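Local coordinates for protein pyroglutamyl-peptidase I (Fervidobacterium islandicum, PDB 6LTQ) that probably removes amino-terminal pyroglutamyl (pyrrolidone carboxyl) residues from peptides, as a cysteine peptidase from a thermophilic bacterium that assembles from four chains, at residues E28-I36 / L181-K191; R94-S102 / E113-A124. All coordinates share one frame; numbering follows the deposited sequence.

The two contacts lie toward different ends of a single alpha/beta domain, with centres about 27 Å apart and nearest atoms about 12 Å apart. In chain order, residues 28-36 come first, then both halves of contact 2, and residues 181-191 close contact 1 last. The mixed sheet connects them: strand 175-181 leads into contact 1 and pairs antiparallel with strand 90-97, which leads into contact 2. Contact 1 joins sequence-distant pieces, whereas contact 2 folds a local excursion between strand 90-97 and strand 124-126. Each also lies beside a different copy of the protein, contact 1 beside the second subunit and contact 2 beside the third.

Contact 1 (E28-I36 / L181-K191); sequences EKVNPSMRI and LPFLPEQVATK
At the start of helix 32-40, the loop that enters it packs against the short helix 185-189 just beyond strand 175-181. Gln187 lies across this seam, its chain extended beyond CG to place a group with both an acceptor and a donor there: OE1 accepts from Leu184 N (2.9 Å), closing over its own helix N-terminus, while NE2 donates to Glu28 OE1 at 3.3 Å from above the carboxylate plane, the two flat groups being 79° apart. The bend of Glu28 at chi2 (-69°) turns its other oxygen to Lys191, whose NZ meets the syn lone pair of OE2 at 2.6 Å. That ammonium also donates to Gln187 O, so one lysine ties the acid to the helix. Pro32, a rigid first-turn residue, sets CB 4.0 Å from Leu184 CG and CD against Gln187 OE1. Further along, Ile36 CD1 and Leu181 CD1 meet tip to tip at 3.6 Å. Asn31 caps helix 32-40, its OD1 taking Ser33 N and Ser33 OG from the same face. Gln206 of helix 203-215 touches Pro32, Ile36 and Leu181, Gln83 of strand 77-83 accepts from Gln187 NE2, and Pro144 of the second subunit packs on Pro185 and Val188.

Contact 2 (R94-S102 / E113-A124); sequences RVAINLLDS and EDVSIIDNGPDA
Asn98 reaches into the hollow of the 116-122 loop with a side chain that can accept and donate at once. Its OD1 takes Ile117 N (2.7 Å) and Ile118 N (2.9 Å), and its ND2 donates a hydrogen bond to Ile118 O (2.9 Å), which lies in the amide plane. With CG anti to the backbone N (chi1 -171°), the amide extends into the loop, and these three bonds fix its rotation. Ile118 O also receives Gly121 N from the opposite face, closing the type II turn 118-121. The Asn98 backbone N donates to Asp123 O, and water links ND2 to Asp123 OD1, while Asp123 OD2 accepts from Met126 N of the third subunit. Beyond, Leu100 and Val115 exchange backbone bonds, and the Leu100 and Ile117 side chains cross at about a right angle, Leu100 CD2 3.7 Å from Ile117 CG1. Asp101 OD1 lies 2.7 Å from Glu113 OE2 and 3.4 Å from Asp114 OD2; a water donating to Asp101 OD2 and Glu113 OE2, and salt bridges from Lys132 to Asp101 and Arg94 to Asp114, both of the third subunit, probably offset these like charges. Ala124 CB fits against Ile97 CG2. An inverse gamma turn at Asn98, the type II turn and a G1 beta bulge (Asp114 and Val115 opposite Leu100) thus shape the connection between antiparallel strands 90-97 and 124-126.

Contact 1 (E28-I36 / L181-K191)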
ATOM      1  N   GLU D  28       0.342 -11.350  19.452  1.00 27.72           N
ATOM      2  CA  GLU D  28       1.111 -10.252  20.024  1.00 29.42           C
ATOM      3  C   GLU D  28       1.257 -10.430  21.532  1.00 29.60           C
ATOM      4  O   GLU D  28       0.399 -11.017  22.192  1.00 35.56           O
ATOM      5  CB  GLU D  28       0.441  -8.909  19.711  1.00 25.10           C
ATOM      6  CG  GLU D  28       0.321  -8.603  18.208  1.00 27.89           C
ATOM      7  CD  GLU D  28       1.675  -8.332  17.541  1.00 28.62           C
ATOM      8  OE1 GLU D  28       2.609  -7.852  18.233  1.00 25.71           O
ATOM      9  OE2 GLU D  28       1.804  -8.608  16.322  1.00 29.30           O
ATOM     10  N   LYS D  29       2.353  -9.910  22.082  1.00 25.64           N
ATOM     11  CA  LYS D  29       2.534  -9.912  23.528  1.00 30.76           C
ATOM     12  C   LYS D  29       2.103  -8.604  24.173  1.00 28.76           C
ATOM     13  O   LYS D  29       2.069  -8.511  25.401  1.00 28.42           O
ATOM     14  CB  LYS D  29       3.995 -10.215  23.889  1.00 44.53           C
ATOM     15  CG  LYS D  29       5.009  -9.755  22.850  1.00 45.72           C
ATOM     16  CD  LYS D  29       6.429 -10.206  23.197  1.00 58.57           C
ATOM     17  CE  LYS D  29       7.032  -9.353  24.305  1.00 54.11           C
ATOM     18  NZ  LYS D  29       8.525  -9.372  24.289  1.00 59.40           N
ATOM     19  N   VAL D  30       1.806  -7.582  23.376  1.00 24.35           N
ATOM     20  CA  VAL D  30       1.361  -6.297  23.888  1.00 17.36           C
ATOM     21  C   VAL D  30       0.228  -5.793  22.994  1.00 19.49           C
ATOM     22  O   VAL D  30       0.023  -6.272  21.878  1.00 22.34           O
ATOM     23  CB  VAL D  30       2.517  -5.267  23.943  1.00 28.19           C
ATOM     24  CG1 VAL D  30       2.861  -4.761  22.551  1.00 20.80           C
ATOM     25  CG2 VAL D  30       2.159  -4.119  24.824  1.00 36.46           C
ATOM     26  N   ASN D  31      -0.511  -4.833  23.513  1.00 19.83           N
ATOM     27  CA  ASN D  31      -1.547  -4.142  22.757  1.00 23.12           C
ATOM     28  C   ASN D  31      -1.426  -2.657  23.066  1.00 23.32           C
ATOM     29  O   ASN D  31      -1.500  -2.262  24.238  1.00 20.97           O
ATOM     30  CB  ASN D  31      -2.934  -4.680  23.120  1.00 21.48           C
ATOM     31  CG  ASN D  31      -4.038  -4.131  22.215  1.00 24.37           C
ATOM     32  OD1 ASN D  31      -4.027  -2.949  21.842  1.00 19.73           O
ATOM     33  ND2 ASN D  31      -5.022  -4.978  21.897  1.00 20.46           N
ATOM     34  N   PRO D  32      -1.222  -1.801  22.051  1.00 21.74           N
ATOM     35  CA  PRO D  32      -1.076  -0.365  22.341  1.00 16.24           C
ATOM     36  C   PRO D  32      -2.252   0.235  23.097  1.00 20.32           C
ATOM     37  O   PRO D  32      -2.049   1.161  23.892  1.00 17.89           O
ATOM     38  CB  PRO D  32      -0.924   0.267  20.941  1.00 18.27           C
ATOM     39  CG  PRO D  32      -1.574  -0.718  20.012  1.00 17.96           C
ATOM     40  CD  PRO D  32      -1.246  -2.072  20.599  1.00 19.50           C
ATOM     41  N   SER D  33      -3.482  -0.210  22.833  1.00 19.75           N
ATOM     42  CA  SER D  33      -4.618   0.315  23.592  1.00 19.32           C
ATOM     43  C   SER D  33      -4.468   0.026  25.088  1.00 18.23           C
ATOM     44  O   SER D  33      -4.703   0.907  25.919  1.00 18.02           O
ATOM     45  CB  SER D  33      -5.944  -0.219  23.045  1.00 15.62           C
ATOM     46  OG  SER D  33      -6.050  -1.626  23.116  1.00 17.18           O
ATOM     47  N   MET D  34      -4.102  -1.206  25.443  1.00 19.55           N
ATOM     48  CA  MET D  34      -3.910  -1.544  26.858  1.00 24.84           C
ATOM     49  C   MET D  34      -2.794  -0.703  27.479  1.00 26.75           C
ATOM     50  O   MET D  34      -2.954  -0.153  28.577  1.00 24.35           O
ATOM     51  CB  MET D  34      -3.605  -3.042  26.986  1.00 23.53           C
ATOM     52  CG  MET D  34      -3.430  -3.619  28.437  1.00 16.88           C
ATOM     53  SD  MET D  34      -3.255  -5.409  28.296  1.00 31.01           S
ATOM     54  CE  MET D  34      -2.681  -5.799  29.953  1.00 47.71           C
ATOM     55  N   ARG D  35      -1.665  -0.549  26.773  1.00 20.14           N
ATOM     56  CA  ARG D  35      -0.555   0.222  27.339  1.00 24.72           C
ATOM     57  C   ARG D  35      -0.928   1.682  27.570  1.00 28.15           C
ATOM     58  O   ARG D  35      -0.566   2.256  28.603  1.00 27.53           O
ATOM     59  CB  ARG D  35       0.672   0.154  26.435  1.00 26.30           C
ATOM     60  CG  ARG D  35       1.201  -1.231  26.238  1.00 39.06           C
ATOM     61  CD  ARG D  35       2.163  -1.612  27.342  1.00 47.94           C
ATOM     62  NE  ARG D  35       3.259  -0.659  27.458  1.00 46.37           N
ATOM     63  CZ  ARG D  35       4.436  -0.807  26.861  1.00 65.75           C
ATOM     64  NH1 ARG D  35       5.384   0.110  27.026  1.00 73.28           N
ATOM     65  NH2 ARG D  35       4.665  -1.867  26.094  1.00 55.08           N
ATOM     66  N   ILE D  36      -1.642   2.309  26.624  1.00 28.25           N
ATOM     67  CA  ILE D  36      -2.045   3.708  26.800  1.00 19.83           C
ATOM     68  C   ILE D  36      -2.990   3.848  27.985  1.00 24.90           C
ATOM     69  O   ILE D  36      -2.917   4.821  28.751  1.00 21.01           O
ATOM     70  CB  ILE D  36      -2.704   4.269  25.525  1.00 20.76           C
ATOM     71  CG1 ILE D  36      -1.728   4.332  24.354  1.00 20.29           C
ATOM     72  CG2 ILE D  36      -3.298   5.672  25.785  1.00 19.57           C
ATOM     73  CD1 ILE D  36      -2.427   4.802  23.065  1.00 19.95           C
ATOM     74  N   LEU D 181      -5.422   2.468  16.640  1.00 16.61           N
ATOM     75  CA  LEU D 181      -4.048   2.845  16.914  1.00 12.84           C
ATOM     76  C   LEU D 181      -3.069   2.014  16.089  1.00 11.96           C
ATOM     77  O   LEU D 181      -3.277   0.801  15.896  1.00 12.72           O
ATOM     78  CB  LEU D 181      -3.711   2.648  18.409  1.00 11.76           C
ATOM     79  CG  LEU D 181      -4.625   3.374  19.384  1.00 17.41           C
ATOM     80  CD1 LEU D 181      -4.431   2.760  20.799  1.00 17.76           C
ATOM     81  CD2 LEU D 181      -4.326   4.870  19.368  1.00 15.30           C
ATOM     82  N   PRO D 182      -1.983   2.639  15.630  1.00 15.30           N
ATOM     83  CA  PRO D 182      -0.922   1.882  14.952  1.00 12.58           C
ATOM     84  C   PRO D 182      -0.291   0.854  15.876  1.00 15.89           C
ATOM     85  O   PRO D 182      -0.383   0.944  17.099  1.00 12.88           O
ATOM     86  CB  PRO D 182       0.113   2.966  14.576  1.00 12.29           C
ATOM     87  CG  PRO D 182      -0.674   4.267  14.524  1.00 14.80           C
ATOM     88  CD  PRO D 182      -1.744   4.098  15.615  1.00 14.58           C
ATOM     89  N   PHE D 183       0.373  -0.127  15.266  1.00 13.99           N
ATOM     90  CA  PHE D 183       1.341  -0.936  16.003  1.00 13.59           C
ATOM     91  C   PHE D 183       2.339  -0.040  16.731  1.00 16.04           C
ATOM     92  O   PHE D 183       2.717   1.031  16.241  1.00 12.39           O
ATOM     93  CB  PHE D 183       2.125  -1.825  15.047  1.00 13.41           C
ATOM     94  CG  PHE D 183       1.475  -3.130  14.731  1.00 15.61           C
ATOM     95  CD1 PHE D 183       0.845  -3.880  15.715  1.00 16.15           C
ATOM     96  CD2 PHE D 183       1.548  -3.634  13.456  1.00 14.66           C
ATOM     97  CE1 PHE D 183       0.296  -5.111  15.414  1.00 17.47           C
ATOM     98  CE2 PHE D 183       0.984  -4.872  13.144  1.00 21.88           C
ATOM     99  CZ  PHE D 183       0.363  -5.604  14.128  1.00 18.89           C
ATOM    100  N   LEU D 184       2.782  -0.486  17.909  1.00 12.93           N
ATOM    101  CA  LEU D 184       3.981   0.078  18.501  1.00 14.51           C
ATOM    102  C   LEU D 184       5.206  -0.370  17.703  1.00 10.08           C
ATOM    103  O   LEU D 184       5.204  -1.450  17.104  1.00 14.44           O
ATOM    104  CB  LEU D 184       4.143  -0.366  19.965  1.00 13.06           C
ATOM    105  CG  LEU D 184       3.036   0.072  20.932  1.00 15.30           C
ATOM    106  CD1 LEU D 184       3.230  -0.623  22.291  1.00 17.75           C
ATOM    107  CD2 LEU D 184       2.986   1.587  21.118  1.00 13.68           C
ATOM    108  N   PRO D 185       6.269   0.433  17.692  1.00 12.56           N
ATOM    109  CA  PRO D 185       7.483   0.013  16.971  1.00 15.71           C
ATOM    110  C   PRO D 185       7.991  -1.357  17.410  1.00 17.29           C
ATOM    111  O   PRO D 185       8.412  -2.159  16.560  1.00 14.95           O
ATOM    112  CB  PRO D 185       8.479   1.131  17.286  1.00 13.24           C
ATOM    113  CG  PRO D 185       7.616   2.327  17.585  1.00 14.54           C
ATOM    114  CD  PRO D 185       6.391   1.774  18.283  1.00  8.45           C
ATOM    115  N   GLU D 186       7.893  -1.687  18.702  1.00 16.34           N
ATOM    116  CA  GLU D 186       8.369  -3.003  19.137  1.00 20.18           C
ATOM    117  C   GLU D 186       7.577  -4.149  18.507  1.00 20.40           C
ATOM    118  O   GLU D 186       8.119  -5.248  18.318  1.00 21.03           O
ATOM    119  CB  GLU D 186       8.318  -3.097  20.657  1.00 20.01           C
ATOM    120  CG  GLU D 186       6.922  -3.006  21.208  1.00 16.56           C
ATOM    121  CD  GLU D 186       6.917  -2.654  22.673  1.00 34.48           C
ATOM    122  OE1 GLU D 186       6.792  -3.587  23.501  1.00 31.40           O
ATOM    123  OE2 GLU D 186       7.049  -1.451  22.991  1.00 33.00           O
ATOM    124  N   GLN D 187       6.305  -3.915  18.156  1.00 15.26           N
ATOM    125  CA  GLN D 187       5.508  -4.957  17.508  1.00 17.98           C
ATOM    126  C   GLN D 187       5.910  -5.159  16.053  1.00 18.99           C
ATOM    127  O   GLN D 187       5.722  -6.254  15.509  1.00 21.31           O
ATOM    128  CB  GLN D 187       4.011  -4.623  17.564  1.00 16.14           C
ATOM    129  CG  GLN D 187       3.459  -4.516  18.991  1.00 15.81           C
ATOM    130  CD  GLN D 187       1.994  -4.114  19.033  1.00 20.22           C
ATOM    131  OE1 GLN D 187       1.668  -2.929  18.962  1.00 17.76           O
ATOM    132  NE2 GLN D 187       1.101  -5.110  19.157  1.00 17.76           N
ATOM    133  N   VAL D 188       6.405  -4.113  15.391  1.00 15.42           N
ATOM    134  CA  VAL D 188       6.857  -4.296  14.012  1.00 17.41           C
ATOM    135  C   VAL D 188       8.268  -4.855  14.000  1.00 16.65           C
ATOM    136  O   VAL D 188       8.633  -5.617  13.097  1.00 20.03           O
ATOM    137  CB  VAL D 188       6.762  -2.978  13.225  1.00 15.46           C
ATOM    138  CG1 VAL D 188       7.404  -3.102  11.815  1.00 12.89           C
ATOM    139  CG2 VAL D 188       5.289  -2.545  13.102  1.00 14.75           C
ATOM    140  N   ALA D 189       9.069  -4.509  15.004  1.00 17.50           N
ATOM    141  CA  ALA D 189      10.462  -4.950  15.021  1.00 18.82           C
ATOM    142  C   ALA D 189      10.600  -6.476  15.040  1.00 24.81           C
ATOM    143  O   ALA D 189      11.640  -6.993  14.618  1.00 23.07           O
ATOM    144  CB  ALA D 189      11.173  -4.312  16.208  1.00 19.26           C
ATOM    145  N   THR D 190       9.576  -7.202  15.494  1.00 24.14           N
ATOM    146  CA  THR D 190       9.591  -8.667  15.552  1.00 35.00           C
ATOM    147  C   THR D 190       9.055  -9.354  14.296  1.00 32.40           C
ATOM    148  O   THR D 190       9.042 -10.589  14.243  1.00 26.78           O
ATOM    149  CB  THR D 190       8.800  -9.152  16.769  1.00 29.51           C
ATOM    150  OG1 THR D 190       7.422  -8.798  16.616  1.00 35.49           O
ATOM    151  CG2 THR D 190       9.341  -8.506  18.029  1.00 26.81           C
ATOM    152  N   LYS D 191       8.601  -8.601  13.297  1.00 23.86           N
ATOM    153  CA  LYS D 191       7.890  -9.165  12.146  1.00 25.93           C
ATOM    154  C   LYS D 191       8.861  -9.705  11.090  1.00 34.75           C
ATOM    155  O   LYS D 191       9.969  -9.194  10.910  1.00 31.99           O
ATOM    156  CB  LYS D 191       6.966  -8.113  11.530  1.00 23.90           C
ATOM    157  CG  LYS D 191       5.890  -7.616  12.480  1.00 25.80           C
ATOM    158  CD  LYS D 191       4.773  -8.609  12.696  1.00 31.23           C
ATOM    159  CE  LYS D 191       3.659  -8.124  13.651  1.00 30.87           C
ATOM    160  NZ  LYS D 191       4.054  -8.187  15.081  1.00 29.33           N
TER
HETATM  161  O   HOH W   1       5.312  -8.859  18.103  1.00 48.86           O

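Contact 2 (R94-S102 / E113-A124)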
ATOM      1  N   ARG D  94     -15.578   6.489  12.432  1.00 14.34           N
ATOM      2  CA  ARG D  94     -16.856   7.173  12.422  1.00 12.92           C
ATOM      3  C   ARG D  94     -18.044   6.229  12.421  1.00  9.08           C
ATOM      4  O   ARG D  94     -19.154   6.664  12.768  1.00 15.46           O
ATOM      5  CB  ARG D  94     -16.941   8.091  11.190  1.00 13.19           C
ATOM      6  CG  ARG D  94     -18.043   9.121  11.254  1.00 20.38           C
ATOM      7  CD  ARG D  94     -17.878  10.185  10.216  1.00 15.26           C
ATOM      8  NE  ARG D  94     -18.772  11.316  10.470  1.00 24.80           N
ATOM      9  CZ  ARG D  94     -18.753  12.458   9.793  1.00 19.69           C
ATOM     10  NH1 ARG D  94     -17.885  12.641   8.802  1.00 24.79           N
ATOM     11  NH2 ARG D  94     -19.600  13.432  10.119  1.00 35.40           N
ATOM     12  N   VAL D  95     -17.861   4.975  11.999  1.00 11.88           N
ATOM     13  CA  VAL D  95     -18.970   4.069  11.692  1.00 12.81           C
ATOM     14  C   VAL D  95     -18.791   2.769  12.456  1.00 14.23           C
ATOM     15  O   VAL D  95     -17.717   2.156  12.397  1.00 16.04           O
ATOM     16  CB  VAL D  95     -19.052   3.753  10.183  1.00 17.85           C
ATOM     17  CG1 VAL D  95     -20.139   2.703   9.908  1.00 15.26           C
ATOM     18  CG2 VAL D  95     -19.298   5.010   9.386  1.00 14.84           C
ATOM     19  N   ALA D  96     -19.859   2.317  13.127  1.00 12.63           N
ATOM     20  CA  ALA D  96     -19.906   0.989  13.727  1.00 16.22           C
ATOM     21  C   ALA D  96     -21.057   0.225  13.095  1.00 12.00           C
ATOM     22  O   ALA D  96     -22.167   0.749  13.005  1.00 15.69           O
ATOM     23  CB  ALA D  96     -20.087   1.073  15.256  1.00 14.96           C
ATOM     24  N   ILE D  97     -20.810  -1.003  12.665  1.00 15.03           N
ATOM     25  CA  ILE D  97     -21.836  -1.741  11.947  1.00 15.73           C
ATOM     26  C   ILE D  97     -22.286  -2.953  12.754  1.00 20.25           C
ATOM     27  O   ILE D  97     -21.551  -3.513  13.568  1.00 17.90           O
ATOM     28  CB  ILE D  97     -21.364  -2.166  10.544  1.00 18.26           C
ATOM     29  CG1 ILE D  97     -20.200  -3.139  10.656  1.00 19.76           C
ATOM     30  CG2 ILE D  97     -20.969  -0.932   9.722  1.00 24.72           C
ATOM     31  CD1 ILE D  97     -20.038  -3.986   9.404  1.00 29.91           C
ATOM     32  N   ASN D  98     -23.509  -3.391  12.466  1.00 20.65           N
ATOM     33  CA  ASN D  98     -24.171  -4.456  13.227  1.00 19.58           C
ATOM     34  C   ASN D  98     -23.788  -5.835  12.686  1.00 24.10           C
ATOM     35  O   ASN D  98     -24.612  -6.587  12.166  1.00 23.44           O
ATOM     36  CB  ASN D  98     -25.676  -4.240  13.184  1.00 23.74           C
ATOM     37  CG  ASN D  98     -26.431  -5.172  14.124  1.00 30.70           C
ATOM     38  OD1 ASN D  98     -25.840  -5.823  14.985  1.00 20.91           O
ATOM     39  ND2 ASN D  98     -27.741  -5.237  13.954  1.00 26.12           N
ATOM     40  N   LEU D  99     -22.506  -6.185  12.841  1.00 20.24           N
ATOM     41  CA  LEU D  99     -22.020  -7.411  12.220  1.00 21.30           C
ATOM     42  C   LEU D  99     -20.776  -7.923  12.922  1.00 23.89           C
ATOM     43  O   LEU D  99     -19.836  -7.158  13.139  1.00 17.87           O
ATOM     44  CB  LEU D  99     -21.692  -7.179  10.730  1.00 18.81           C
ATOM     45  CG  LEU D  99     -21.543  -8.466   9.930  1.00 26.04           C
ATOM     46  CD1 LEU D  99     -22.917  -9.124   9.809  1.00 32.16           C
ATOM     47  CD2 LEU D  99     -20.935  -8.210   8.550  1.00 29.35           C
ATOM     48  N   LEU D 100     -20.760  -9.220  13.227  1.00 19.12           N
ATOM     49  CA  LEU D 100     -19.549  -9.946  13.581  1.00 21.74           C
ATOM     50  C   LEU D 100     -19.154 -10.819  12.404  1.00 24.37           C
ATOM     51  O   LEU D 100     -19.930 -11.682  11.978  1.00 31.29           O
ATOM     52  CB  LEU D 100     -19.754 -10.807  14.825  1.00 23.37           C
ATOM     53  CG  LEU D 100     -20.464 -10.123  15.981  1.00 23.97           C
ATOM     54  CD1 LEU D 100     -20.904 -11.168  17.008  1.00 36.12           C
ATOM     55  CD2 LEU D 100     -19.560  -9.099  16.633  1.00 23.64           C
ATOM     56  N   ASP D 101     -17.934 -10.633  11.906  1.00 25.21           N
ATOM     57  CA  ASP D 101     -17.503 -11.412  10.750  1.00 33.62           C
ATOM     58  C   ASP D 101     -15.984 -11.421  10.687  1.00 31.08           C
ATOM     59  O   ASP D 101     -15.371 -10.396  10.373  1.00 32.36           O
ATOM     60  CB  ASP D 101     -18.086 -10.840   9.472  1.00 24.92           C
ATOM     61  CG  ASP D 101     -17.948 -11.787   8.316  1.00 40.85           C
ATOM     62  OD1 ASP D 101     -18.464 -12.913   8.439  1.00 36.53           O
ATOM     63  OD2 ASP D 101     -17.313 -11.430   7.303  1.00 40.80           O
ATOM     64  N   SER D 102     -15.389 -12.586  10.926  1.00 30.48           N
ATOM     65  CA  SER D 102     -13.958 -12.751  10.720  1.00 27.90           C
ATOM     66  C   SER D 102     -13.639 -14.237  10.663  1.00 30.52           C
ATOM     67  O   SER D 102     -14.306 -15.054  11.302  1.00 30.35           O
ATOM     68  CB  SER D 102     -13.148 -12.071  11.835  1.00 20.66           C
ATOM     69  OG  SER D 102     -11.763 -12.339  11.701  1.00 34.06           O
ATOM     70  N   GLU D 113     -19.110 -15.562  11.895  1.00 34.03           N
ATOM     71  CA  GLU D 113     -19.189 -15.227  10.477  1.00 42.80           C
ATOM     72  C   GLU D 113     -20.609 -14.774  10.178  1.00 38.09           C
ATOM     73  O   GLU D 113     -21.549 -15.571  10.259  1.00 35.98           O
ATOM     74  CB  GLU D 113     -18.774 -16.405   9.595  1.00 47.07           C
ATOM     75  CG  GLU D 113     -17.253 -16.491   9.336  1.00 57.50           C
ATOM     76  CD  GLU D 113     -16.734 -15.432   8.359  1.00 74.20           C
ATOM     77  OE1 GLU D 113     -16.765 -15.680   7.132  1.00111.32           O
ATOM     78  OE2 GLU D 113     -16.252 -14.369   8.814  1.00 76.16           O
ATOM     79  N   ASP D 114     -20.755 -13.481   9.891  1.00 38.55           N
ATOM     80  CA  ASP D 114     -22.014 -12.874   9.460  1.00 37.15           C
ATOM     81  C   ASP D 114     -23.106 -12.980  10.521  1.00 36.66           C
ATOM     82  O   ASP D 114     -24.238 -13.376  10.246  1.00 41.35           O
ATOM     83  CB  ASP D 114     -22.480 -13.462   8.131  1.00 39.70           C
ATOM     84  CG  ASP D 114     -21.954 -12.684   6.945  1.00 44.23           C
ATOM     85  OD1 ASP D 114     -22.169 -13.131   5.804  1.00 49.11           O
ATOM     86  OD2 ASP D 114     -21.321 -11.627   7.163  1.00 37.51           O
ATOM     87  N   VAL D 115     -22.775 -12.566  11.734  1.00 35.72           N
ATOM     88  CA  VAL D 115     -23.701 -12.602  12.855  1.00 41.96           C
ATOM     89  C   VAL D 115     -24.053 -11.170  13.216  1.00 39.18           C
ATOM     90  O   VAL D 115     -23.161 -10.327  13.368  1.00 39.49           O
ATOM     91  CB  VAL D 115     -23.075 -13.327  14.060  1.00 41.61           C
ATOM     92  CG1 VAL D 115     -24.072 -13.450  15.208  1.00 45.87           C
ATOM     93  CG2 VAL D 115     -22.545 -14.679  13.638  1.00 34.48           C
ATOM     94  N   SER D 116     -25.345 -10.898  13.369  1.00 27.62           N
ATOM     95  CA  SER D 116     -25.753  -9.607  13.904  1.00 31.85           C
ATOM     96  C   SER D 116     -25.239  -9.467  15.329  1.00 36.04           C
ATOM     97  O   SER D 116     -25.105 -10.451  16.062  1.00 38.71           O
ATOM     98  CB  SER D 116     -27.273  -9.460  13.898  1.00 36.02           C
ATOM     99  OG  SER D 116     -27.763  -9.228  12.596  1.00 36.41           O
ATOM    100  N   ILE D 117     -24.923  -8.232  15.711  1.00 34.51           N
ATOM    101  CA  ILE D 117     -24.608  -7.946  17.108  1.00 40.93           C
ATOM    102  C   ILE D 117     -25.885  -7.833  17.925  1.00 42.38           C
ATOM    103  O   ILE D 117     -26.051  -8.511  18.945  1.00 45.53           O
ATOM    104  CB  ILE D 117     -23.762  -6.663  17.212  1.00 30.41           C
ATOM    105  CG1 ILE D 117     -22.432  -6.833  16.475  1.00 25.58           C
ATOM    106  CG2 ILE D 117     -23.559  -6.261  18.668  1.00 30.17           C
ATOM    107  CD1 ILE D 117     -21.625  -5.539  16.387  1.00 19.34           C
ATOM    108  N   ILE D 118     -26.803  -6.982  17.477  1.00 34.99           N
ATOM    109  CA  ILE D 118     -28.093  -6.762  18.114  1.00 26.74           C
ATOM    110  C   ILE D 118     -29.161  -7.118  17.097  1.00 44.54           C
ATOM    111  O   ILE D 118     -29.321  -6.416  16.089  1.00 38.29           O
ATOM    112  CB  ILE D 118     -28.258  -5.315  18.589  1.00 32.44           C
ATOM    113  CG1 ILE D 118     -27.239  -5.010  19.682  1.00 32.58           C
ATOM    114  CG2 ILE D 118     -29.710  -5.032  18.996  1.00 32.99           C
ATOM    115  CD1 ILE D 118     -27.297  -5.959  20.845  1.00 35.40           C
ATOM    116  N   ASP D 119     -29.908  -8.186  17.371  1.00 51.18           N
ATOM    117  CA  ASP D 119     -30.992  -8.602  16.491  1.00 38.77           C
ATOM    118  C   ASP D 119     -31.973  -7.459  16.281  1.00 45.68           C
ATOM    119  O   ASP D 119     -32.477  -6.866  17.240  1.00 43.64           O
ATOM    120  CB  ASP D 119     -31.708  -9.817  17.079  1.00 59.75           C
ATOM    121  CG  ASP D 119     -30.890 -11.084  16.951  1.00 77.11           C
ATOM    122  OD1 ASP D 119     -30.271 -11.283  15.884  1.00 69.34           O
ATOM    123  OD2 ASP D 119     -30.858 -11.876  17.918  1.00 88.85           O
ATOM    124  N   ASN D 120     -32.240  -7.154  15.014  1.00 41.69           N
ATOM    125  CA  ASN D 120     -33.086  -6.032  14.617  1.00 46.75           C
ATOM    126  C   ASN D 120     -32.622  -4.701  15.214  1.00 47.55           C
ATOM    127  O   ASN D 120     -33.432  -3.793  15.429  1.00 44.26           O
ATOM    128  CB  ASN D 120     -34.550  -6.304  14.988  1.00 56.38           C
ATOM    129  CG  ASN D 120     -35.041  -7.641  14.453  1.00 65.04           C
ATOM    130  OD1 ASN D 120     -35.370  -8.546  15.217  1.00 67.85           O
ATOM    131  ND2 ASN D 120     -35.082  -7.772  13.127  1.00 60.60           N
ATOM    132  N   GLY D 121     -31.325  -4.553  15.480  1.00 36.47           N
ATOM    133  CA  GLY D 121     -30.747  -3.244  15.669  1.00 35.06           C
ATOM    134  C   GLY D 121     -30.527  -2.613  14.307  1.00 28.72           C
ATOM    135  O   GLY D 121     -30.597  -3.289  13.279  1.00 29.47           O
ATOM    136  N   PRO D 122     -30.285  -1.310  14.262  1.00 22.69           N
ATOM    137  CA  PRO D 122     -29.979  -0.676  12.975  1.00 26.06           C
ATOM    138  C   PRO D 122     -28.736  -1.303  12.349  1.00 20.71           C
ATOM    139  O   PRO D 122     -27.903  -1.910  13.027  1.00 19.39           O
ATOM    140  CB  PRO D 122     -29.743   0.792  13.344  1.00 22.94           C
ATOM    141  CG  PRO D 122     -30.339   0.952  14.727  1.00 28.69           C
ATOM    142  CD  PRO D 122     -30.195  -0.370  15.387  1.00 24.20           C
ATOM    143  N   ASP D 123     -28.630  -1.168  11.023  1.00 17.07           N
ATOM    144  CA  ASP D 123     -27.488  -1.742  10.309  1.00 20.19           C
ATOM    145  C   ASP D 123     -26.162  -1.139  10.772  1.00 17.78           C
ATOM    146  O   ASP D 123     -25.131  -1.831  10.792  1.00 17.40           O
ATOM    147  CB  ASP D 123     -27.669  -1.543   8.800  1.00 16.08           C
ATOM    148  CG  ASP D 123     -28.726  -2.469   8.214  1.00 24.77           C
ATOM    149  OD1 ASP D 123     -29.152  -3.407   8.915  1.00 22.38           O
ATOM    150  OD2 ASP D 123     -29.135  -2.270   7.051  1.00 16.30           O
ATOM    151  N   ALA D 124     -26.167   0.133  11.155  1.00 15.47           N
ATOM    152  CA  ALA D 124     -24.951   0.780  11.622  1.00 23.02           C
ATOM    153  C   ALA D 124     -25.315   2.033  12.395  1.00 23.05           C
ATOM    154  O   ALA D 124     -26.423   2.560  12.280  1.00 27.06           O
ATOM    155  CB  ALA D 124     -24.009   1.138  10.466  1.00 18.88           C
TER
HETATM  156  O   HOH W   2     -28.692  -5.003  10.938  1.00 25.77           O
HETATM  157  O   HOH W   3     -26.950  -7.075  11.118  1.00 27.92           O
HETATM  158  O   HOH W   4     -15.062 -13.082   7.166  1.00 47.50           O